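Local coordinates for dihydropyrimidinase (Brevibacillus agri, PDB 3SFW), which probably catalyses the zinc-dependent hydrolytic ring opening of dihydropyrimidines, as expected of a cyclic amidohydrolase built on a TIM-barrel fold, at residues T59-P64 against T76-A81; V69-F74 against S322-L327; K115-Y120 against A435-N440. All coordinates share one frame; numbering follows the deposited sequence.

Contact 1 of 3, residues T59-P64 against T76-A81; sequences THLDMP and TGTKAA. With ZN (zinc ion), chain F.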
loop_
_atom_site.group_PDB
_atom_site.type_symbol
_atom_site.label_atom_id
_atom_site.label_comp_id
_atom_site.label_asym_id
_atom_site.label_seq_id
_atom_site.Cartn_x
_atom_site.Cartn_y
_atom_site.Cartn_z
ATOM N N THR A 59 -31.733 8.801 1.569
ATOM C CA THR A 59 -32.937 9.011 0.722
ATOM C C THR A 59 -33.079 10.480 0.328
ATOM O O THR A 59 -32.537 11.362 0.993
ATOM C CB THR A 59 -34.235 8.527 1.402
ATOM O OG1 THR A 59 -34.525 9.327 2.563
ATOM C CG2 THR A 59 -34.047 7.043 1.907
ATOM N N HIS A 60 -33.772 10.714 -0.784
ATOM C CA HIS A 60 -34.012 12.051 -1.313
ATOM C C HIS A 60 -35.484 12.161 -1.739
ATOM O O HIS A 60 -35.803 12.192 -2.951
ATOM C CB HIS A 60 -33.107 12.315 -2.537
ATOM C CG HIS A 60 -31.644 12.245 -2.220
ATOM N ND1 HIS A 60 -30.980 13.268 -1.573
ATOM C CD2 HIS A 60 -30.736 11.261 -2.413
ATOM C CE1 HIS A 60 -29.700 12.946 -1.445
ATOM N NE2 HIS A 60 -29.533 11.715 -1.920
ATOM N N LEU A 61 -36.386 12.147 -0.756
ATOM C CA LEU A 61 -37.815 12.199 -1.092
ATOM C C LEU A 61 -38.250 13.663 -1.325
ATOM O O LEU A 61 -37.851 14.576 -0.575
ATOM C CB LEU A 61 -38.629 11.604 0.069
ATOM C CG LEU A 61 -38.213 10.188 0.496
ATOM C CD1 LEU A 61 -39.212 9.646 1.545
ATOM C CD2 LEU A 61 -38.226 9.250 -0.752
ATOM N N ASP A 62 -39.121 13.879 -2.321
ATOM C CA ASP A 62 -39.608 15.213 -2.649
ATOM C C ASP A 62 -38.485 16.218 -2.792
ATOM O O ASP A 62 -38.552 17.343 -2.247
ATOM C CB ASP A 62 -40.611 15.695 -1.589
ATOM C CG ASP A 62 -41.554 16.782 -2.115
ATOM O OD1 ASP A 62 -42.007 16.705 -3.285
ATOM O OD2 ASP A 62 -41.848 17.714 -1.338
ATOM N N MET A 63 -37.417 15.804 -3.450
ATOM C CA MET A 63 -36.212 16.620 -3.527
ATOM C C MET A 63 -36.224 17.444 -4.822
ATOM O O MET A 63 -36.333 16.895 -5.916
ATOM C CB MET A 63 -34.989 15.690 -3.576
ATOM C CG MET A 63 -33.638 16.466 -3.698
ATOM S SD MET A 63 -32.418 15.383 -4.482
ATOM C CE MET A 63 -30.916 16.279 -4.321
ATOM N N PRO A 64 -36.005 18.752 -4.716
ATOM C CA PRO A 64 -35.808 19.538 -5.956
ATOM C C PRO A 64 -34.400 19.331 -6.521
ATOM O O PRO A 64 -33.412 19.594 -5.820
ATOM C CB PRO A 64 -35.966 20.996 -5.472
ATOM C CG PRO A 64 -35.510 20.954 -4.004
ATOM C CD PRO A 64 -35.847 19.556 -3.480
ATOM N N THR A 76 -45.394 8.415 -0.567
ATOM C CA THR A 76 -45.156 7.255 -1.456
ATOM C C THR A 76 -43.778 6.639 -1.194
ATOM O O THR A 76 -43.616 5.413 -1.309
ATOM C CB THR A 76 -45.333 7.552 -2.963
ATOM O OG1 THR A 76 -44.354 8.495 -3.400
ATOM C CG2 THR A 76 -46.811 8.120 -3.275
ATOM N N GLY A 77 -42.790 7.493 -0.912
ATOM C CA GLY A 77 -41.433 6.980 -0.704
ATOM C C GLY A 77 -41.334 6.137 0.570
ATOM O O GLY A 77 -40.661 5.087 0.579
ATOM N N THR A 78 -41.959 6.585 1.653
ATOM C CA THR A 78 -41.938 5.780 2.900
ATOM C C THR A 78 -42.797 4.539 2.772
ATOM O O THR A 78 -42.477 3.492 3.328
ATOM C CB THR A 78 -42.317 6.581 4.186
ATOM O OG1 THR A 78 -43.653 7.103 4.091
ATOM C CG2 THR A 78 -41.308 7.703 4.406
ATOM N N LYS A 79 -43.890 4.621 1.987
ATOM C CA LYS A 79 -44.713 3.425 1.814
ATOM C C LYS A 79 -43.908 2.371 1.026
ATOM O O LYS A 79 -43.927 1.170 1.353
ATOM C CB LYS A 79 -46.049 3.750 1.107
ATOM C CG LYS A 79 -46.912 2.563 0.868
ATOM C CD LYS A 79 -48.401 3.012 0.683
ATOM C CE LYS A 79 -48.492 4.066 -0.436
ATOM N NZ LYS A 79 -48.336 3.504 -1.787
ATOM N N ALA A 80 -43.186 2.821 -0.002
ATOM C CA ALA A 80 -42.390 1.915 -0.818
ATOM C C ALA A 80 -41.243 1.311 0.035
ATOM O O ALA A 80 -40.960 0.132 -0.030
ATOM C CB ALA A 80 -41.818 2.687 -2.016
ATOM N N ALA A 81 -40.634 2.132 0.877
ATOM C CA ALA A 81 -39.591 1.633 1.794
ATOM C C ALA A 81 -40.177 0.522 2.656
ATOM O O ALA A 81 -39.561 -0.546 2.809
ATOM C CB ALA A 81 -39.079 2.781 2.700
HETATM ZN ZN ZN F . -27.627 11.009 -2.498
#
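Leu61 is the one residue of 59-64 that meets 76-81, part of helix 74-83, and its two methyls divide the work. CD2 lies against the bare backbone of Gly77, 3.9 Å from its CA, while CD1 reaches CG2 of Thr78 at 4.0 Å. The branch is steered there by CG standing anti to the carbonyl carbon (chi1 -54°) and CD1 anti to CA; the Leu61 and Thr78 side chains then meet at about a right angle. The fit is tightest at Gly77, where a beta carbon built on its backbone would fall 2.5 Å from Leu61 CD2, so a bare alpha carbon is what allows this approach. All three touching residues are buried, and Ile89 of strand 86-93 also packs on Leu61 and Thr78. The Thr78 hydroxyl is turned to Phe74 O, leaving its methyl to face the leucine. The looser side begins at the partly exposed Asp62 and Thr76, which do not meet each other; Asp62 forms a salt bridge with Lys111.

Next to this apolar seam, His60 binds zinc through NE2 at 2.1 Å, sharing the ion with His58, Asp315 and the carboxylated Lys150. His58 and His60 form the HxH motif that amidohydrolases carry at the C-terminal end of the first barrel strand, here 49-59. Apolar packing at Leu61 and the bonds to Asp91 OD2 on either side of His60, from the Thr59 hydroxyl and Leu61 N, probably help to position this metal ligand.

Contact 2 of 3, residues V69-F74 against S322-L327; sequences VTSDNF and SGQKEL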
loop_
_atom_site.group_PDB
_atom_site.type_symbol
_atom_site.label_atom_id
_atom_site.label_comp_id
_atom_site.label_asym_id
_atom_site.label_seq_id
_atom_site.Cartn_x
_atom_site.Cartn_y
_atom_site.Cartn_z
ATOM N N VAL A 69 -38.422 17.586 -9.710
ATOM C CA VAL A 69 -38.558 17.166 -8.284
ATOM C C VAL A 69 -38.638 15.653 -8.259
ATOM O O VAL A 69 -39.315 15.080 -9.093
ATOM C CB VAL A 69 -39.804 17.761 -7.636
ATOM C CG1 VAL A 69 -39.993 17.261 -6.181
ATOM C CG2 VAL A 69 -39.709 19.284 -7.656
ATOM N N THR A 70 -37.992 14.984 -7.286
ATOM C CA THR A 70 -38.042 13.512 -7.308
ATOM C C THR A 70 -39.474 13.024 -7.193
ATOM O O THR A 70 -40.336 13.654 -6.519
ATOM C CB THR A 70 -37.128 12.833 -6.242
ATOM O OG1 THR A 70 -37.500 13.285 -4.912
ATOM C CG2 THR A 70 -35.718 13.155 -6.489
ATOM N N SER A 71 -39.746 11.857 -7.790
ATOM C CA SER A 71 -41.117 11.502 -8.035
ATOM C C SER A 71 -41.794 10.829 -6.865
ATOM O O SER A 71 -42.993 10.728 -6.862
ATOM C CB SER A 71 -41.266 10.626 -9.290
ATOM O OG SER A 71 -40.657 9.381 -9.083
ATOM N N ASP A 72 -41.031 10.336 -5.872
ATOM C CA ASP A 72 -41.659 9.916 -4.615
ATOM C C ASP A 72 -41.632 11.070 -3.644
ATOM O O ASP A 72 -40.592 11.702 -3.484
ATOM C CB ASP A 72 -40.873 8.750 -3.964
ATOM C CG ASP A 72 -41.325 7.378 -4.466
ATOM O OD1 ASP A 72 -42.541 7.132 -4.613
ATOM O OD2 ASP A 72 -40.437 6.521 -4.622
ATOM N N ASN A 73 -42.753 11.316 -2.966
ATOM C CA ASN A 73 -42.749 12.249 -1.843
ATOM C C ASN A 73 -42.650 11.466 -0.542
ATOM O O ASN A 73 -42.291 10.280 -0.558
ATOM C CB ASN A 73 -43.997 13.159 -1.882
ATOM C CG ASN A 73 -45.329 12.387 -1.787
ATOM O OD1 ASN A 73 -46.429 12.967 -2.005
ATOM N ND2 ASN A 73 -45.270 11.134 -1.482
ATOM N N PHE A 74 -42.836 12.134 0.598
ATOM C CA PHE A 74 -42.665 11.411 1.869
ATOM C C PHE A 74 -43.694 10.340 2.081
ATOM O O PHE A 74 -43.391 9.330 2.680
ATOM C CB PHE A 74 -42.579 12.350 3.075
ATOM C CG PHE A 74 -41.184 12.817 3.339
ATOM C CD1 PHE A 74 -40.610 13.801 2.529
ATOM C CD2 PHE A 74 -40.420 12.228 4.361
ATOM C CE1 PHE A 74 -39.278 14.239 2.708
ATOM C CE2 PHE A 74 -39.050 12.592 4.511
ATOM C CZ PHE A 74 -38.489 13.621 3.719
ATOM N N SER A 322 -40.306 8.666 -18.484
ATOM C CA SER A 322 -41.085 9.582 -19.323
ATOM C C SER A 322 -41.143 10.976 -18.683
ATOM O O SER A 322 -41.449 11.134 -17.465
ATOM C CB SER A 322 -42.498 9.038 -19.560
ATOM O OG SER A 322 -43.302 10.008 -20.201
ATOM N N GLY A 323 -40.833 11.988 -19.476
ATOM C CA GLY A 323 -40.944 13.350 -18.998
ATOM C C GLY A 323 -39.688 13.804 -18.268
ATOM O O GLY A 323 -39.011 14.751 -18.709
ATOM N N GLN A 324 -39.359 13.131 -17.149
ATOM C CA GLN A 324 -38.331 13.646 -16.289
ATOM C C GLN A 324 -36.957 13.246 -16.797
ATOM O O GLN A 324 -36.136 14.103 -17.060
ATOM C CB GLN A 324 -38.547 13.172 -14.829
ATOM C CG GLN A 324 -39.767 13.845 -14.209
ATOM C CD GLN A 324 -39.939 13.462 -12.768
ATOM O OE1 GLN A 324 -40.208 12.294 -12.454
ATOM N NE2 GLN A 324 -39.781 14.433 -11.874
ATOM N N LYS A 325 -36.697 11.946 -16.968
ATOM C CA LYS A 325 -35.388 11.594 -17.486
ATOM C C LYS A 325 -35.219 12.216 -18.903
ATOM O O LYS A 325 -34.111 12.580 -19.287
ATOM C CB LYS A 325 -35.171 10.065 -17.584
ATOM C CG LYS A 325 -34.994 9.321 -16.206
ATOM C CD LYS A 325 -33.646 9.654 -15.533
ATOM C CE LYS A 325 -33.488 8.913 -14.159
ATOM N NZ LYS A 325 -32.135 9.194 -13.607
ATOM N N GLU A 326 -36.337 12.352 -19.617
ATOM C CA GLU A 326 -36.342 12.938 -20.982
ATOM C C GLU A 326 -35.928 14.402 -21.047
ATOM O O GLU A 326 -35.550 14.893 -22.112
ATOM C CB GLU A 326 -37.717 12.752 -21.634
ATOM C CG GLU A 326 -38.126 11.287 -21.831
ATOM C CD GLU A 326 -39.400 11.182 -22.677
ATOM O OE1 GLU A 326 -40.502 11.528 -22.162
ATOM O OE2 GLU A 326 -39.256 10.906 -23.894
ATOM N N LEU A 327 -35.859 15.083 -19.906
ATOM C CA LEU A 327 -35.252 16.396 -19.920
ATOM C C LEU A 327 -33.844 16.317 -20.511
ATOM O O LEU A 327 -33.312 17.324 -21.018
ATOM C CB LEU A 327 -35.215 17.000 -18.506
ATOM C CG LEU A 327 -36.600 17.310 -17.921
ATOM C CD1 LEU A 327 -36.407 17.625 -16.435
ATOM C CD2 LEU A 327 -37.238 18.536 -18.644
#
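Val69 and Gln324 make the closest backbone approach, yet their CA atoms are 8.7 Å apart, a separation too wide for main chain to meet main chain. Segment 69-74 is an irregular run between strand 68-69 and helix 74-83. Facing it, 322-327 is a weakly bonded helical turn of pi type that passes into a 3-10 segment, where Leu327 N bonds to Gln324 O at 3.0 Å. Gly323 adopts a positive phi at which any side chain would jam against the preceding carbonyl O. Its N donates to Glu326 OE1 at 2.7 Å, using the anti lone pair of that oxygen; Glu326 OE2 pairs with Arg329.

Gln324 bridges the interval with a chain extended beyond CG (chi2 -176°). Its NE2 donates to Val69 O at 2.9 Å. The acceptor lies close to the plane of the glutamine amide, but the bond is bent, with 138° at the hydrogen, and the donor sits 28° out of the carbonyl plane. Val69 contributes its carbonyl while its CB points away.

In amidohydrolase barrels the final strand delivers an aspartate to the metal. Here that residue is Asp315, after strand 311-312, so the contact ties the loop following the first barrel strand to the one following the last. Ser71 and Asp72 reinforce the tie through bonds to Pro318 and His316.

The amide has further partners: NE2 also bonds to Thr68 OG1, and OE1 accepts from Asn320 N, which together resist a flip of the group. Ser71 touches Gln324 OE1 with its CB, at 3.7 Å, while its hydroxyl is bonded to Asn412 O.

Contact 3 of 3, residues K115-Y120 against A435-N440; sequences KAVIDY and AFVVRN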
loop_
_atom_site.group_PDB
_atom_site.type_symbol
_atom_site.label_atom_id
_atom_site.label_comp_id
_atom_site.label_asym_id
_atom_site.label_seq_id
_atom_site.Cartn_x
_atom_site.Cartn_y
_atom_site.Cartn_z
ATOM N N LYS A 115 -47.417 12.912 6.459
ATOM C CA LYS A 115 -47.307 12.174 5.188
ATOM C C LYS A 115 -46.500 10.859 5.333
ATOM O O LYS A 115 -46.922 9.805 4.888
ATOM C CB LYS A 115 -46.700 13.095 4.084
ATOM C CG LYS A 115 -47.496 14.383 3.836
ATOM C CD LYS A 115 -46.721 15.457 3.028
ATOM C CE LYS A 115 -46.695 16.814 3.814
ATOM N NZ LYS A 115 -46.506 18.055 3.005
ATOM N N ALA A 116 -45.409 10.887 6.096
ATOM C CA ALA A 116 -44.585 9.656 6.287
ATOM C C ALA A 116 -45.334 8.527 7.015
ATOM O O ALA A 116 -46.141 8.816 7.947
ATOM C CB ALA A 116 -43.279 10.036 7.104
ATOM N N VAL A 117 -45.184 7.287 6.530
ATOM C CA VAL A 117 -45.894 6.141 7.110
ATOM C C VAL A 117 -44.968 5.354 8.017
ATOM O O VAL A 117 -45.431 4.514 8.782
ATOM C CB VAL A 117 -46.497 5.215 6.042
ATOM C CG1 VAL A 117 -47.358 6.052 5.046
ATOM C CG2 VAL A 117 -45.409 4.448 5.269
ATOM N N ILE A 118 -43.676 5.686 7.963
ATOM C CA ILE A 118 -42.708 5.125 8.910
ATOM C C ILE A 118 -41.766 6.226 9.346
ATOM O O ILE A 118 -41.885 7.390 8.922
ATOM C CB ILE A 118 -41.894 3.947 8.301
ATOM C CG1 ILE A 118 -41.477 4.262 6.881
ATOM C CG2 ILE A 118 -42.741 2.688 8.205
ATOM C CD1 ILE A 118 -40.121 4.564 6.665
ATOM N N ASP A 119 -40.870 5.909 10.292
ATOM C CA ASP A 119 -40.136 6.943 10.989
ATOM C C ASP A 119 -38.996 7.510 10.144
ATOM O O ASP A 119 -38.507 6.839 9.227
ATOM C CB ASP A 119 -39.589 6.418 12.307
ATOM C CG ASP A 119 -40.687 6.212 13.330
ATOM O OD1 ASP A 119 -41.873 6.451 12.957
ATOM O OD2 ASP A 119 -40.404 5.821 14.482
ATOM N N TYR A 120 -38.581 8.743 10.449
ATOM C CA TYR A 120 -37.607 9.438 9.583
ATOM C C TYR A 120 -36.730 10.352 10.411
ATOM O O TYR A 120 -37.218 11.047 11.335
ATOM C CB TYR A 120 -38.306 10.250 8.467
ATOM C CG TYR A 120 -39.350 11.237 8.988
ATOM C CD1 TYR A 120 -40.660 10.807 9.301
ATOM C CD2 TYR A 120 -39.023 12.609 9.150
ATOM C CE1 TYR A 120 -41.601 11.702 9.889
ATOM C CE2 TYR A 120 -39.946 13.497 9.706
ATOM C CZ TYR A 120 -41.238 13.055 10.030
ATOM O OH TYR A 120 -42.134 13.962 10.584
ATOM N N ALA A 435 -47.104 -1.159 15.439
ATOM C CA ALA A 435 -48.285 -1.161 14.562
ATOM C C ALA A 435 -47.916 -1.669 13.188
ATOM O O ALA A 435 -46.904 -1.261 12.615
ATOM C CB ALA A 435 -48.921 0.276 14.467
ATOM N N PHE A 436 -48.798 -2.465 12.589
ATOM C CA PHE A 436 -48.536 -2.946 11.230
ATOM C C PHE A 436 -48.582 -1.794 10.247
ATOM O O PHE A 436 -49.494 -0.933 10.337
ATOM C CB PHE A 436 -49.570 -3.974 10.816
ATOM C CG PHE A 436 -49.327 -5.339 11.390
ATOM C CD1 PHE A 436 -50.099 -5.791 12.454
ATOM C CD2 PHE A 436 -48.351 -6.172 10.836
ATOM C CE1 PHE A 436 -49.851 -7.053 13.005
ATOM C CE2 PHE A 436 -48.112 -7.417 11.344
ATOM C CZ PHE A 436 -48.875 -7.881 12.409
ATOM N N VAL A 437 -47.620 -1.785 9.318
ATOM C CA VAL A 437 -47.606 -0.841 8.167
ATOM C C VAL A 437 -47.962 -1.648 6.914
ATOM O O VAL A 437 -48.766 -1.220 6.051
ATOM C CB VAL A 437 -46.176 -0.203 7.979
ATOM C CG1 VAL A 437 -46.172 0.813 6.757
ATOM C CG2 VAL A 437 -45.781 0.541 9.311
ATOM N N VAL A 438 -47.314 -2.805 6.785
ATOM C CA VAL A 438 -47.661 -3.789 5.767
ATOM C C VAL A 438 -48.025 -5.090 6.497
ATOM O O VAL A 438 -47.359 -5.498 7.462
ATOM C CB VAL A 438 -46.417 -4.030 4.834
ATOM C CG1 VAL A 438 -46.687 -5.179 3.836
ATOM C CG2 VAL A 438 -46.042 -2.736 4.099
ATOM N N ARG A 439 -49.110 -5.729 6.089
ATOM C CA ARG A 439 -49.446 -7.022 6.654
ATOM C C ARG A 439 -49.865 -7.930 5.527
ATOM O O ARG A 439 -50.741 -7.552 4.726
ATOM C CB ARG A 439 -50.569 -6.881 7.657
ATOM C CG ARG A 439 -50.798 -8.187 8.462
ATOM C CD ARG A 439 -51.756 -7.946 9.587
ATOM N NE ARG A 439 -51.844 -9.097 10.483
ATOM C CZ ARG A 439 -52.465 -9.047 11.653
ATOM N NH1 ARG A 439 -53.028 -7.916 12.044
ATOM N NH2 ARG A 439 -52.537 -10.110 12.414
ATOM N N ASN A 440 -49.182 -9.070 5.399
ATOM C CA ASN A 440 -49.403 -9.968 4.258
ATOM C C ASN A 440 -49.419 -9.231 2.928
ATOM O O ASN A 440 -50.291 -9.466 2.061
ATOM C CB ASN A 440 -50.695 -10.780 4.496
ATOM C CG ASN A 440 -50.561 -11.674 5.688
ATOM O OD1 ASN A 440 -49.590 -12.405 5.780
ATOM N ND2 ASN A 440 -51.479 -11.571 6.650
#
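Val437 sits in a classic beta bulge, sharing with Val438 a place opposite Val430 on the neighbouring strand, and from this corner it fits both its methyls against two consecutive residues of 115-120. CG1 stands opposite the backbone N (chi1 -179°) and meets Val117 CG2 at 4.0 Å. CG2, the other branch, lies 3.9 Å from Ile118 CG2 and also comes within 4.0 Å of Val117 O. The two approaches differ: Val117 and Val437 cross obliquely, whereas Ile118 meets Val437 at about a right angle.

Val117 and Ile118 lead into strand 119-124, which runs parallel to 86-93 in the barrel, while 435-439 is the antiparallel hairpin partner of 422-432. The contact joins this approach to the barrel strand with the 435-439 corner, near the C-terminal end of the chain, which in dihydropyrimidinases belongs to the smaller beta-sandwich part.

With an alanine in place of Val437 both methyls go, which would probably open a gap at the seam and leave Val117 CG2 and Ile118 CG2 without their partners across it. Ala82 of helix 74-83 and Ser432 also border the Val437 side chain, and all three touching residues are buried.

Contacts 1 and 2 have centres 11 Å apart and interlock along the chain, since 69-74 falls between 59-64 and 76-81. They touch directly: His60 O lies 2.8 Å from Thr70 OG1, and Asp62 N lies 2.9 Å from Asp72 O, both probable hydrogen bonds. Contact 3 opens after contact 1 closes, with its centre 13 Å away. Contacts 2 and 3 lie 24 Å apart between centres and do not touch. Helix 74-83 carries one side of contact 1, follows directly from 69-74 of contact 2 and bonds to contact 3 at Thr78, whose OG1 is 2.9 Å from Val117 N; it probably helps link the zinc-side loops of the barrel to the beta-sandwich junction.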